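Local coordinates for dihydroxyacetone kinase (Citrobacter freundii, PDB 1UN8), which phosphorylates dihydroxyacetone at the expense of ATP, giving dihydroxyacetone phosphate, and works as a homodimer that uses divalent metal ions, at residues 86-91 and 118-123; 108-113 and 147-152; 190-195 and 215-220. One frame throughout, in Å; residues are numbered along the deposited sequence.

The three contacts form a chain of neighbours through the dihydroxyacetone-binding DhaK region. Interaction 1, between helices 88-98 and 112-127, meets interaction 2 where Phe118 CG lies 3.6 Å from Val108 CG2; their centres are about 16 Å apart. Interaction 2 carries the substrate-binding Lys109 and meets interaction 3 at several points, among them Tyr111 OH, 3.7 Å from Ile219 CG1, and Arg150 NH1, 3.4 Å from Gly216 O. The centres of these two are about 15 Å apart. Interaction 3 ends at His220, which forms the hemiaminal intermediate with substrate. Interactions 1 and 3 do not touch, their nearest atoms being about 9 Å apart.

Interaction 1: residues 86-91 and 118-123; sequences PSVDAV and FGLAAE
Val91 packs onto Phe118 and Ala121 to make the tight part of this helix-helix contact. Its CG2 stands 3.8 Å from the centroid of the Phe118 ring and only 2° off the ring normal, a CH-pi contact almost exactly over the middle of one face. The other methyl, CG1, lies over the same side of the ring, displaced outward past Phe118 CD2 (3.5 Å), and presses against Ala121 CB at 3.4 Å. With CG1 anti to the backbone N (chi1 180°), the valine fork lets one branch cover the ring while the other fits beside the small alanine. Phe118 leaves its own helix heading away from the partner, yet its ring swings back beneath Val91.

Away from this buried core the contacts lengthen modestly. Pro86 CD meets Phe118 CE1 obliquely at 4.1 Å; Pro86 also touches substrate-binding Asp114, so this end borders the dihydroxyacetone site. The partly exposed Val88 lays CG1 against Leu120 CG (3.8 Å), the two side chains crossing at about a right angle, and no hydrogen bond joins the segments. Ser87 N-caps the first helix, its OG accepting from Ala90 N at 3.0 Å.

Helices 88-98 and 112-127 belong to successive beta-alpha-beta crossovers over the mixed sheet. Phe118 and Ala122 reach down to strand 104-109, and Pro86 and Ala90 to Val78 of strand 76-80. Leu120 also packs on Ser437 of the second subunit, while Glu123 OE1 is hydrogen-bonded to Gln463 and Tyr467 of that same subunit.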
ATOM      1  N   PRO A  86     -17.293   9.667 -14.758  1.00 43.29           N
ATOM      2  CA  PRO A  86     -17.242  11.125 -14.917  1.00 43.65           C
ATOM      3  C   PRO A  86     -18.440  11.507 -15.790  1.00 44.14           C
ATOM      4  O   PRO A  86     -19.005  10.647 -16.467  1.00 44.41           O
ATOM      5  CB  PRO A  86     -15.925  11.356 -15.656  1.00 43.91           C
ATOM      6  CG  PRO A  86     -15.130  10.098 -15.422  1.00 44.61           C
ATOM      7  CD  PRO A  86     -16.179   9.026 -15.471  1.00 43.47           C
ATOM      8  N   SER A  87     -18.835  12.775 -15.775  1.00 44.52           N
ATOM      9  CA  SER A  87     -19.973  13.218 -16.586  1.00 44.72           C
ATOM     10  C   SER A  87     -19.559  13.379 -18.050  1.00 45.62           C
ATOM     11  O   SER A  87     -18.374  13.517 -18.351  1.00 44.77           O
ATOM     12  CB  SER A  87     -20.491  14.557 -16.075  1.00 43.74           C
ATOM     13  OG  SER A  87     -19.562  15.585 -16.371  1.00 46.51           O
ATOM     14  N   VAL A  88     -20.537  13.358 -18.958  1.00 46.47           N
ATOM     15  CA  VAL A  88     -20.254  13.527 -20.381  1.00 48.76           C
ATOM     16  C   VAL A  88     -19.554  14.878 -20.579  1.00 49.96           C
ATOM     17  O   VAL A  88     -18.554  14.994 -21.291  1.00 49.04           O
ATOM     18  CB  VAL A  88     -21.559  13.500 -21.206  1.00 49.43           C
ATOM     19  CG1 VAL A  88     -21.254  13.685 -22.685  1.00 50.53           C
ATOM     20  CG2 VAL A  88     -22.276  12.188 -20.983  1.00 50.92           C
ATOM     21  N   ASP A  89     -20.096  15.889 -19.915  1.00 51.63           N
ATOM     22  CA  ASP A  89     -19.569  17.242 -19.959  1.00 53.30           C
ATOM     23  C   ASP A  89     -18.079  17.237 -19.623  1.00 53.04           C
ATOM     24  O   ASP A  89     -17.249  17.838 -20.323  1.00 52.98           O
ATOM     25  CB  ASP A  89     -20.312  18.087 -18.933  1.00 57.91           C
ATOM     26  CG  ASP A  89     -20.612  19.475 -19.429  1.00 62.79           C
ATOM     27  OD1 ASP A  89     -19.658  20.194 -19.826  1.00 65.68           O
ATOM     28  OD2 ASP A  89     -21.812  19.842 -19.420  1.00 66.50           O
ATOM     29  N   ALA A  90     -17.744  16.553 -18.537  1.00 50.89           N
ATOM     30  CA  ALA A  90     -16.368  16.483 -18.105  1.00 49.78           C
ATOM     31  C   ALA A  90     -15.456  15.912 -19.178  1.00 49.23           C
ATOM     32  O   ALA A  90     -14.419  16.500 -19.493  1.00 51.76           O
ATOM     33  CB  ALA A  90     -16.271  15.652 -16.830  1.00 50.04           C
ATOM     34  N   VAL A  91     -15.837  14.771 -19.748  1.00 47.69           N
ATOM     35  CA  VAL A  91     -15.003  14.135 -20.752  1.00 47.06           C
ATOM     36  C   VAL A  91     -14.792  15.052 -21.944  1.00 47.17           C
ATOM     37  O   VAL A  91     -13.673  15.192 -22.441  1.00 45.66           O
ATOM     38  CB  VAL A  91     -15.607  12.788 -21.235  1.00 47.56           C
ATOM     39  CG1 VAL A  91     -14.702  12.156 -22.302  1.00 44.78           C
ATOM     40  CG2 VAL A  91     -15.755  11.835 -20.061  1.00 45.54           C
ATOM     41  N   PHE A 118     -18.077   8.478 -22.014  1.00 42.77           N
ATOM     42  CA  PHE A 118     -16.970   8.883 -22.863  1.00 43.62           C
ATOM     43  C   PHE A 118     -17.487   8.805 -24.298  1.00 44.67           C
ATOM     44  O   PHE A 118     -17.081   9.584 -25.152  1.00 45.97           O
ATOM     45  CB  PHE A 118     -15.768   7.949 -22.705  1.00 43.33           C
ATOM     46  CG  PHE A 118     -14.929   8.218 -21.492  1.00 43.85           C
ATOM     47  CD1 PHE A 118     -15.366   7.851 -20.227  1.00 44.95           C
ATOM     48  CD2 PHE A 118     -13.687   8.828 -21.619  1.00 45.11           C
ATOM     49  CE1 PHE A 118     -14.577   8.087 -19.104  1.00 44.15           C
ATOM     50  CE2 PHE A 118     -12.890   9.069 -20.505  1.00 44.58           C
ATOM     51  CZ  PHE A 118     -13.333   8.699 -19.247  1.00 45.17           C
ATOM     52  N   GLY A 119     -18.393   7.863 -24.547  1.00 44.49           N
ATOM     53  CA  GLY A 119     -18.952   7.690 -25.875  1.00 45.77           C
ATOM     54  C   GLY A 119     -19.750   8.892 -26.359  1.00 46.44           C
ATOM     55  O   GLY A 119     -19.486   9.416 -27.441  1.00 46.92           O
ATOM     56  N   LEU A 120     -20.737   9.331 -25.584  1.00 46.11           N
ATOM     57  CA  LEU A 120     -21.507  10.489 -26.003  1.00 46.93           C
ATOM     58  C   LEU A 120     -20.540  11.667 -26.153  1.00 48.17           C
ATOM     59  O   LEU A 120     -20.726  12.527 -27.014  1.00 48.57           O
ATOM     60  CB  LEU A 120     -22.592  10.830 -24.984  1.00 44.56           C
ATOM     61  CG  LEU A 120     -23.446  12.061 -25.319  1.00 44.78           C
ATOM     62  CD1 LEU A 120     -23.860  12.044 -26.786  1.00 43.61           C
ATOM     63  CD2 LEU A 120     -24.677  12.083 -24.417  1.00 42.97           C
ATOM     64  N   ALA A 121     -19.500  11.690 -25.326  1.00 47.27           N
ATOM     65  CA  ALA A 121     -18.509  12.757 -25.389  1.00 49.00           C
ATOM     66  C   ALA A 121     -17.775  12.740 -26.730  1.00 48.78           C
ATOM     67  O   ALA A 121     -17.619  13.773 -27.371  1.00 49.36           O
ATOM     68  CB  ALA A 121     -17.503  12.621 -24.242  1.00 48.62           C
ATOM     69  N   ALA A 122     -17.315  11.565 -27.138  1.00 48.89           N
ATOM     70  CA  ALA A 122     -16.612  11.421 -28.403  1.00 49.55           C
ATOM     71  C   ALA A 122     -17.513  11.894 -29.548  1.00 50.86           C
ATOM     72  O   ALA A 122     -17.057  12.562 -30.481  1.00 50.59           O
ATOM     73  CB  ALA A 122     -16.218   9.964 -28.614  1.00 47.28           C
ATOM     74  N   GLU A 123     -18.793  11.542 -29.462  1.00 51.12           N
ATOM     75  CA  GLU A 123     -19.756  11.914 -30.484  1.00 52.11           C
ATOM     76  C   GLU A 123     -19.916  13.415 -30.561  1.00 53.42           C
ATOM     77  O   GLU A 123     -19.939  13.984 -31.651  1.00 55.74           O
ATOM     78  CB  GLU A 123     -21.114  11.262 -30.207  1.00 50.75           C
ATOM     79  CG  GLU A 123     -21.069   9.756 -30.316  1.00 50.46           C
ATOM     80  CD  GLU A 123     -20.610   9.304 -31.684  1.00 52.31           C
ATOM     81  OE1 GLU A 123     -19.949   8.243 -31.777  1.00 52.01           O
ATOM     82  OE2 GLU A 123     -20.915  10.009 -32.673  1.00 53.15           O
TER

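Interaction 2: residues 108-113 and 147-152; sequences VKNYTG and KHPRGI
Tyr111 and Asn110 grip the backbone of the loop 147-152 by direct hydrogen bonds. The phenol OH of Tyr111 donates to Gly151 O over 2.7 Å, approaching from above the carbonyl plane, 50° out of it; its ring meets that of catalytic His220 edge-to-face, so the bond helps fix a ring beside the active site. Asn110 ND2 is 2.9 Å from Pro149 O, but this bond is weak because its N-H...acceptor angle is bent to 127°. Asn110 CG is anti to the backbone N (chi1 -151°), which carries ND2 across to the loop, while OD1 is used by Arg115 NH1.

Two waters add bridges. One accepts from Asn110 ND2 and lies in the plane of the His148 ring, 2.7 Å from its ND1. The other donates to Asn110 O and to His148 O, tying backbone to backbone.

Van der Waals contact gathers around Tyr111. The aliphatic part of Arg150 does the touching, CB 3.4 Å from Tyr111 OH and CG 3.8 Å from Tyr111 CE2, while NH1 goes on to hydrogen-bond Pro223 O. The methylenes of substrate-binding Lys109 run beside the glycine carbonyl, CD lying 3.7 Å from Gly151 O, before NZ turns off to His65.

The contact lies at the C-terminal end of strand 104-109, in the parallel part of the mixed sheet, where such folds commonly place their substrate site. Here the chain makes an inverse gamma turn at Asn110 and enters helix 112-127. Strand 132-137 flanks it through Val137, and helix 155-167 follows the loop.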
ATOM      1  N   VAL A 108     -10.782   3.589 -22.480  1.00 42.02           N
ATOM      2  CA  VAL A 108     -11.810   3.343 -21.475  1.00 42.26           C
ATOM      3  C   VAL A 108     -11.903   1.916 -20.933  1.00 41.28           C
ATOM      4  O   VAL A 108     -11.962   0.957 -21.699  1.00 40.82           O
ATOM      5  CB  VAL A 108     -13.190   3.733 -22.031  1.00 43.86           C
ATOM      6  CG1 VAL A 108     -14.271   3.475 -21.000  1.00 44.66           C
ATOM      7  CG2 VAL A 108     -13.174   5.196 -22.424  1.00 47.57           C
ATOM      8  N   LYS A 109     -11.933   1.789 -19.605  1.00 41.23           N
ATOM      9  CA  LYS A 109     -12.059   0.478 -18.961  1.00 39.38           C
ATOM     10  C   LYS A 109     -13.487   0.001 -19.229  1.00 38.75           C
ATOM     11  O   LYS A 109     -14.415   0.806 -19.260  1.00 37.62           O
ATOM     12  CB  LYS A 109     -11.775   0.585 -17.455  1.00 38.48           C
ATOM     13  CG  LYS A 109     -10.328   0.969 -17.137  1.00 36.28           C
ATOM     14  CD  LYS A 109      -9.980   0.831 -15.645  1.00 37.90           C
ATOM     15  CE  LYS A 109     -10.884   1.670 -14.745  1.00 37.05           C
ATOM     16  NZ  LYS A 109     -10.933   3.102 -15.128  1.00 37.22           N
ATOM     17  N   ASN A 110     -13.664  -1.297 -19.439  1.00 39.26           N
ATOM     18  CA  ASN A 110     -14.984  -1.835 -19.764  1.00 39.68           C
ATOM     19  C   ASN A 110     -16.052  -1.750 -18.676  1.00 39.14           C
ATOM     20  O   ASN A 110     -16.219  -2.668 -17.884  1.00 40.79           O
ATOM     21  CB  ASN A 110     -14.852  -3.288 -20.224  1.00 40.81           C
ATOM     22  CG  ASN A 110     -15.946  -3.695 -21.197  1.00 41.94           C
ATOM     23  OD1 ASN A 110     -16.924  -2.970 -21.383  1.00 42.90           O
ATOM     24  ND2 ASN A 110     -15.784  -4.864 -21.823  1.00 41.19           N
ATOM     25  N   TYR A 111     -16.767  -0.636 -18.641  1.00 39.01           N
ATOM     26  CA  TYR A 111     -17.858  -0.434 -17.692  1.00 39.67           C
ATOM     27  C   TYR A 111     -18.871   0.470 -18.387  1.00 41.54           C
ATOM     28  O   TYR A 111     -18.503   1.499 -18.960  1.00 41.49           O
ATOM     29  CB  TYR A 111     -17.318   0.087 -16.358  1.00 38.75           C
ATOM     30  CG  TYR A 111     -16.286  -0.816 -15.721  1.00 37.30           C
ATOM     31  CD1 TYR A 111     -14.932  -0.521 -15.809  1.00 35.69           C
ATOM     32  CD2 TYR A 111     -16.660  -1.959 -15.033  1.00 34.21           C
ATOM     33  CE1 TYR A 111     -13.981  -1.340 -15.229  1.00 35.63           C
ATOM     34  CE2 TYR A 111     -15.719  -2.785 -14.449  1.00 32.57           C
ATOM     35  CZ  TYR A 111     -14.381  -2.471 -14.550  1.00 32.75           C
ATOM     36  OH  TYR A 111     -13.441  -3.290 -13.970  1.00 31.45           O
ATOM     37  N   THR A 112     -20.142   0.079 -18.346  1.00 42.35           N
ATOM     38  CA  THR A 112     -21.210   0.842 -18.984  1.00 43.19           C
ATOM     39  C   THR A 112     -21.120   2.351 -18.777  1.00 41.71           C
ATOM     40  O   THR A 112     -21.117   3.116 -19.735  1.00 41.22           O
ATOM     41  CB  THR A 112     -22.580   0.379 -18.490  1.00 44.03           C
ATOM     42  OG1 THR A 112     -22.693  -1.028 -18.700  1.00 47.36           O
ATOM     43  CG2 THR A 112     -23.696   1.087 -19.259  1.00 44.28           C
ATOM     44  N   GLY A 113     -21.066   2.773 -17.521  1.00 41.43           N
ATOM     45  CA  GLY A 113     -20.991   4.194 -17.224  1.00 40.86           C
ATOM     46  C   GLY A 113     -19.921   4.926 -18.017  1.00 40.26           C
ATOM     47  O   GLY A 113     -20.176   5.983 -18.584  1.00 39.58           O
ATOM     48  N   LYS A 147     -19.813 -11.542 -21.517  1.00 62.65           N
ATOM     49  CA  LYS A 147     -19.731 -10.947 -22.843  1.00 60.14           C
ATOM     50  C   LYS A 147     -18.817  -9.731 -22.837  1.00 56.59           C
ATOM     51  O   LYS A 147     -18.142  -9.447 -23.820  1.00 54.92           O
ATOM     52  CB  LYS A 147     -21.132 -10.532 -23.316  1.00 62.37           C
ATOM     53  CG  LYS A 147     -21.145  -9.822 -24.662  1.00 63.80           C
ATOM     54  CD  LYS A 147     -22.553  -9.647 -25.213  1.00 65.51           C
ATOM     55  CE  LYS A 147     -22.502  -9.040 -26.612  1.00 66.77           C
ATOM     56  NZ  LYS A 147     -23.809  -9.128 -27.317  1.00 68.97           N
ATOM     57  N   HIS A 148     -18.802  -9.019 -21.718  1.00 53.64           N
ATOM     58  CA  HIS A 148     -17.995  -7.814 -21.579  1.00 51.28           C
ATOM     59  C   HIS A 148     -16.984  -7.898 -20.443  1.00 49.61           C
ATOM     60  O   HIS A 148     -17.273  -7.484 -19.321  1.00 49.38           O
ATOM     61  CB  HIS A 148     -18.913  -6.620 -21.354  1.00 49.99           C
ATOM     62  CG  HIS A 148     -19.968  -6.476 -22.404  1.00 49.46           C
ATOM     63  ND1 HIS A 148     -19.674  -6.172 -23.717  1.00 47.96           N
ATOM     64  CD2 HIS A 148     -21.312  -6.618 -22.341  1.00 49.22           C
ATOM     65  CE1 HIS A 148     -20.796  -6.134 -24.416  1.00 48.73           C
ATOM     66  NE2 HIS A 148     -21.803  -6.402 -23.605  1.00 48.35           N
ATOM     67  N   PRO A 149     -15.778  -8.426 -20.725  1.00 48.29           N
ATOM     68  CA  PRO A 149     -14.725  -8.556 -19.709  1.00 45.97           C
ATOM     69  C   PRO A 149     -14.452  -7.211 -19.053  1.00 44.16           C
ATOM     70  O   PRO A 149     -14.298  -6.194 -19.722  1.00 44.50           O
ATOM     71  CB  PRO A 149     -13.518  -9.048 -20.510  1.00 46.42           C
ATOM     72  CG  PRO A 149     -14.145  -9.775 -21.659  1.00 47.93           C
ATOM     73  CD  PRO A 149     -15.294  -8.878 -22.040  1.00 46.83           C
ATOM     74  N   ARG A 150     -14.390  -7.206 -17.735  1.00 42.69           N
ATOM     75  CA  ARG A 150     -14.131  -5.974 -17.023  1.00 41.39           C
ATOM     76  C   ARG A 150     -12.717  -5.512 -17.309  1.00 40.05           C
ATOM     77  O   ARG A 150     -11.834  -6.321 -17.577  1.00 38.51           O
ATOM     78  CB  ARG A 150     -14.287  -6.187 -15.522  1.00 40.95           C
ATOM     79  CG  ARG A 150     -15.674  -6.550 -15.081  1.00 39.85           C
ATOM     80  CD  ARG A 150     -15.627  -7.244 -13.733  1.00 40.99           C
ATOM     81  NE  ARG A 150     -16.957  -7.583 -13.244  1.00 41.79           N
ATOM     82  CZ  ARG A 150     -17.186  -8.326 -12.170  1.00 43.75           C
ATOM     83  NH1 ARG A 150     -16.169  -8.815 -11.468  1.00 43.99           N
ATOM     84  NH2 ARG A 150     -18.433  -8.579 -11.797  1.00 43.41           N
ATOM     85  N   GLY A 151     -12.520  -4.198 -17.255  1.00 40.19           N
ATOM     86  CA  GLY A 151     -11.204  -3.634 -17.466  1.00 39.00           C
ATOM     87  C   GLY A 151     -10.597  -3.343 -16.102  1.00 39.62           C
ATOM     88  O   GLY A 151     -11.184  -2.622 -15.293  1.00 37.16           O
ATOM     89  N   ILE A 152      -9.420  -3.913 -15.852  1.00 39.66           N
ATOM     90  CA  ILE A 152      -8.731  -3.719 -14.587  1.00 38.29           C
ATOM     91  C   ILE A 152      -7.259  -3.298 -14.771  1.00 38.69           C
ATOM     92  O   ILE A 152      -6.924  -2.627 -15.731  1.00 40.96           O
ATOM     93  CB  ILE A 152      -8.850  -5.008 -13.727  1.00 38.96           C
ATOM     94  CG1 ILE A 152      -8.186  -6.186 -14.461  1.00 38.16           C
ATOM     95  CG2 ILE A 152     -10.350  -5.297 -13.434  1.00 36.15           C
ATOM     96  CD1 ILE A 152      -8.916  -7.492 -14.306  1.00 36.83           C
TER
HETATM   97  O   HOH W   1     -17.076  -5.735 -24.432  1.00 41.03           O
HETATM   98  O   HOH W   2     -18.289  -4.924 -17.656  1.00 48.16           O

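Interaction 3: residues 190-195 and 215-220; sequences GVALSS and LGMGIH
Val191 and Leu215 form an antiparallel, non-hydrogen-bonded bridge, with CA atoms 4.3 Å apart, where strands 186-192 and 213-215 lie side by side in the second mixed sheet of the DhaK fold. From this bridge the chain leaves the sheet and runs to His220, the residue that takes the substrate as a hemiaminal.

The neighbouring link is a backbone bond from Gly216 N to Gly190 O, 2.7 Å long. Gly216 sits at positive phi (83°), which turns the chain out of the strand direction right after the bridge. Beside the bond, Leu215 CD1 reaches back over Gly190 O at 3.4 Å, and the side chains of Val191 and Leu215 share one face of the sheet, where helix 233-247 covers both through Met240. Val191 and Leu193 also pack on Phe5 of the second subunit.

Met217 contributes the largest single share of the buried area. It spans the corner at Leu193, where the first segment bends away. Its chain is straight as far as SD (chi1 -175°, chi2 180°), which brings the sulfur to the partner, and then bends at chi3, turning the methyl toward the backbone of Ser195. Ile219, next to the catalytic histidine, packs on His61 and Tyr111, and His220 itself meets the rings of His61, Tyr111 and Phe83. Within the corner the sulfur rests against both arms, Met217 SD lying 3.8 Å from Ala192 CB and 3.6 Å from Ser195 CA.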
ATOM      1  N   GLY A 190      -7.594 -11.192 -10.816  1.00 35.84           N
ATOM      2  CA  GLY A 190      -7.434 -10.705  -9.458  1.00 36.55           C
ATOM      3  C   GLY A 190      -8.051 -11.610  -8.409  1.00 38.04           C
ATOM      4  O   GLY A 190      -8.877 -12.480  -8.710  1.00 37.34           O
ATOM      5  N   VAL A 191      -7.640 -11.410  -7.163  1.00 38.41           N
ATOM      6  CA  VAL A 191      -8.162 -12.203  -6.064  1.00 39.38           C
ATOM      7  C   VAL A 191      -8.157 -11.305  -4.843  1.00 40.52           C
ATOM      8  O   VAL A 191      -7.274 -10.448  -4.710  1.00 40.74           O
ATOM      9  CB  VAL A 191      -7.289 -13.458  -5.796  1.00 40.15           C
ATOM     10  CG1 VAL A 191      -5.911 -13.051  -5.301  1.00 39.42           C
ATOM     11  CG2 VAL A 191      -7.984 -14.370  -4.792  1.00 37.94           C
ATOM     12  N   ALA A 192      -9.144 -11.483  -3.965  1.00 38.72           N
ATOM     13  CA  ALA A 192      -9.232 -10.670  -2.771  1.00 38.17           C
ATOM     14  C   ALA A 192      -9.740 -11.437  -1.556  1.00 39.03           C
ATOM     15  O   ALA A 192     -10.541 -12.369  -1.681  1.00 38.81           O
ATOM     16  CB  ALA A 192     -10.121  -9.468  -3.042  1.00 38.62           C
ATOM     17  N   LEU A 193      -9.254 -11.039  -0.380  1.00 38.54           N
ATOM     18  CA  LEU A 193      -9.656 -11.657   0.874  1.00 37.55           C
ATOM     19  C   LEU A 193     -10.823 -10.863   1.440  1.00 37.83           C
ATOM     20  O   LEU A 193     -11.614 -11.381   2.225  1.00 40.33           O
ATOM     21  CB  LEU A 193      -8.491 -11.672   1.863  1.00 35.66           C
ATOM     22  CG  LEU A 193      -7.257 -12.408   1.331  1.00 37.25           C
ATOM     23  CD1 LEU A 193      -6.196 -12.525   2.434  1.00 35.58           C
ATOM     24  CD2 LEU A 193      -7.661 -13.781   0.813  1.00 34.98           C
ATOM     25  N   SER A 194     -10.933  -9.605   1.043  1.00 36.93           N
ATOM     26  CA  SER A 194     -12.041  -8.770   1.499  1.00 38.30           C
ATOM     27  C   SER A 194     -12.226  -7.558   0.595  1.00 37.50           C
ATOM     28  O   SER A 194     -11.286  -7.089  -0.041  1.00 37.22           O
ATOM     29  CB  SER A 194     -11.842  -8.313   2.953  1.00 35.93           C
ATOM     30  OG  SER A 194     -10.655  -7.567   3.103  1.00 43.46           O
ATOM     31  N   SER A 195     -13.450  -7.057   0.521  1.00 38.06           N
ATOM     32  CA  SER A 195     -13.696  -5.900  -0.314  1.00 37.96           C
ATOM     33  C   SER A 195     -13.097  -4.663   0.358  1.00 38.24           C
ATOM     34  O   SER A 195     -12.402  -4.773   1.365  1.00 39.36           O
ATOM     35  CB  SER A 195     -15.188  -5.725  -0.554  1.00 36.56           C
ATOM     36  OG  SER A 195     -15.413  -4.819  -1.615  1.00 36.90           O
ATOM     37  N   LEU A 215     -12.010 -15.147  -5.855  1.00 38.26           N
ATOM     38  CA  LEU A 215     -11.312 -14.986  -7.114  1.00 38.14           C
ATOM     39  C   LEU A 215     -12.137 -14.103  -8.042  1.00 38.19           C
ATOM     40  O   LEU A 215     -13.342 -14.316  -8.210  1.00 38.31           O
ATOM     41  CB  LEU A 215     -11.085 -16.351  -7.769  1.00 37.43           C
ATOM     42  CG  LEU A 215     -10.354 -16.312  -9.106  1.00 36.94           C
ATOM     43  CD1 LEU A 215      -8.934 -15.841  -8.876  1.00 38.23           C
ATOM     44  CD2 LEU A 215     -10.340 -17.687  -9.736  1.00 37.47           C
ATOM     45  N   GLY A 216     -11.495 -13.101  -8.633  1.00 37.48           N
ATOM     46  CA  GLY A 216     -12.195 -12.231  -9.556  1.00 36.19           C
ATOM     47  C   GLY A 216     -13.001 -11.079  -8.993  1.00 36.32           C
ATOM     48  O   GLY A 216     -13.773 -10.459  -9.723  1.00 35.25           O
ATOM     49  N   MET A 217     -12.854 -10.781  -7.707  1.00 37.41           N
ATOM     50  CA  MET A 217     -13.592  -9.650  -7.146  1.00 37.57           C
ATOM     51  C   MET A 217     -13.229  -8.409  -7.985  1.00 37.81           C
ATOM     52  O   MET A 217     -12.048  -8.155  -8.270  1.00 37.29           O
ATOM     53  CB  MET A 217     -13.213  -9.423  -5.684  1.00 36.83           C
ATOM     54  CG  MET A 217     -14.031  -8.332  -5.020  1.00 40.78           C
ATOM     55  SD  MET A 217     -13.609  -8.016  -3.269  1.00 43.65           S
ATOM     56  CE  MET A 217     -14.357  -9.497  -2.490  1.00 43.81           C
ATOM     57  N   GLY A 218     -14.245  -7.654  -8.381  1.00 36.93           N
ATOM     58  CA  GLY A 218     -14.027  -6.469  -9.191  1.00 38.12           C
ATOM     59  C   GLY A 218     -13.369  -5.305  -8.481  1.00 38.71           C
ATOM     60  O   GLY A 218     -13.385  -5.243  -7.249  1.00 40.16           O
ATOM     61  N   ILE A 219     -12.799  -4.377  -9.256  1.00 38.36           N
ATOM     62  CA  ILE A 219     -12.129  -3.216  -8.685  1.00 38.22           C
ATOM     63  C   ILE A 219     -13.107  -2.210  -8.092  1.00 38.41           C
ATOM     64  O   ILE A 219     -12.703  -1.171  -7.572  1.00 38.85           O
ATOM     65  CB  ILE A 219     -11.237  -2.512  -9.720  1.00 37.65           C
ATOM     66  CG1 ILE A 219     -12.086  -1.930 -10.857  1.00 37.93           C
ATOM     67  CG2 ILE A 219     -10.206  -3.496 -10.233  1.00 36.25           C
ATOM     68  CD1 ILE A 219     -11.311  -1.023 -11.793  1.00 34.83           C
ATOM     69  N   HIS A 220     -14.396  -2.514  -8.189  1.00 37.99           N
ATOM     70  CA  HIS A 220     -15.414  -1.657  -7.598  1.00 39.45           C
ATOM     71  C   HIS A 220     -16.101  -2.509  -6.540  1.00 39.03           C
ATOM     72  O   HIS A 220     -17.118  -2.130  -5.982  1.00 39.42           O
ATOM     73  CB  HIS A 220     -16.421  -1.172  -8.650  1.00 39.62           C
ATOM     74  CG  HIS A 220     -15.806  -0.330  -9.727  1.00 41.37           C
ATOM     75  ND1 HIS A 220     -15.591  -0.796 -11.007  1.00 39.81           N
ATOM     76  CD2 HIS A 220     -15.298   0.926  -9.694  1.00 39.83           C
ATOM     77  CE1 HIS A 220     -14.974   0.135 -11.712  1.00 40.14           C
ATOM     78  NE2 HIS A 220     -14.784   1.189 -10.939  1.00 38.56           N
TER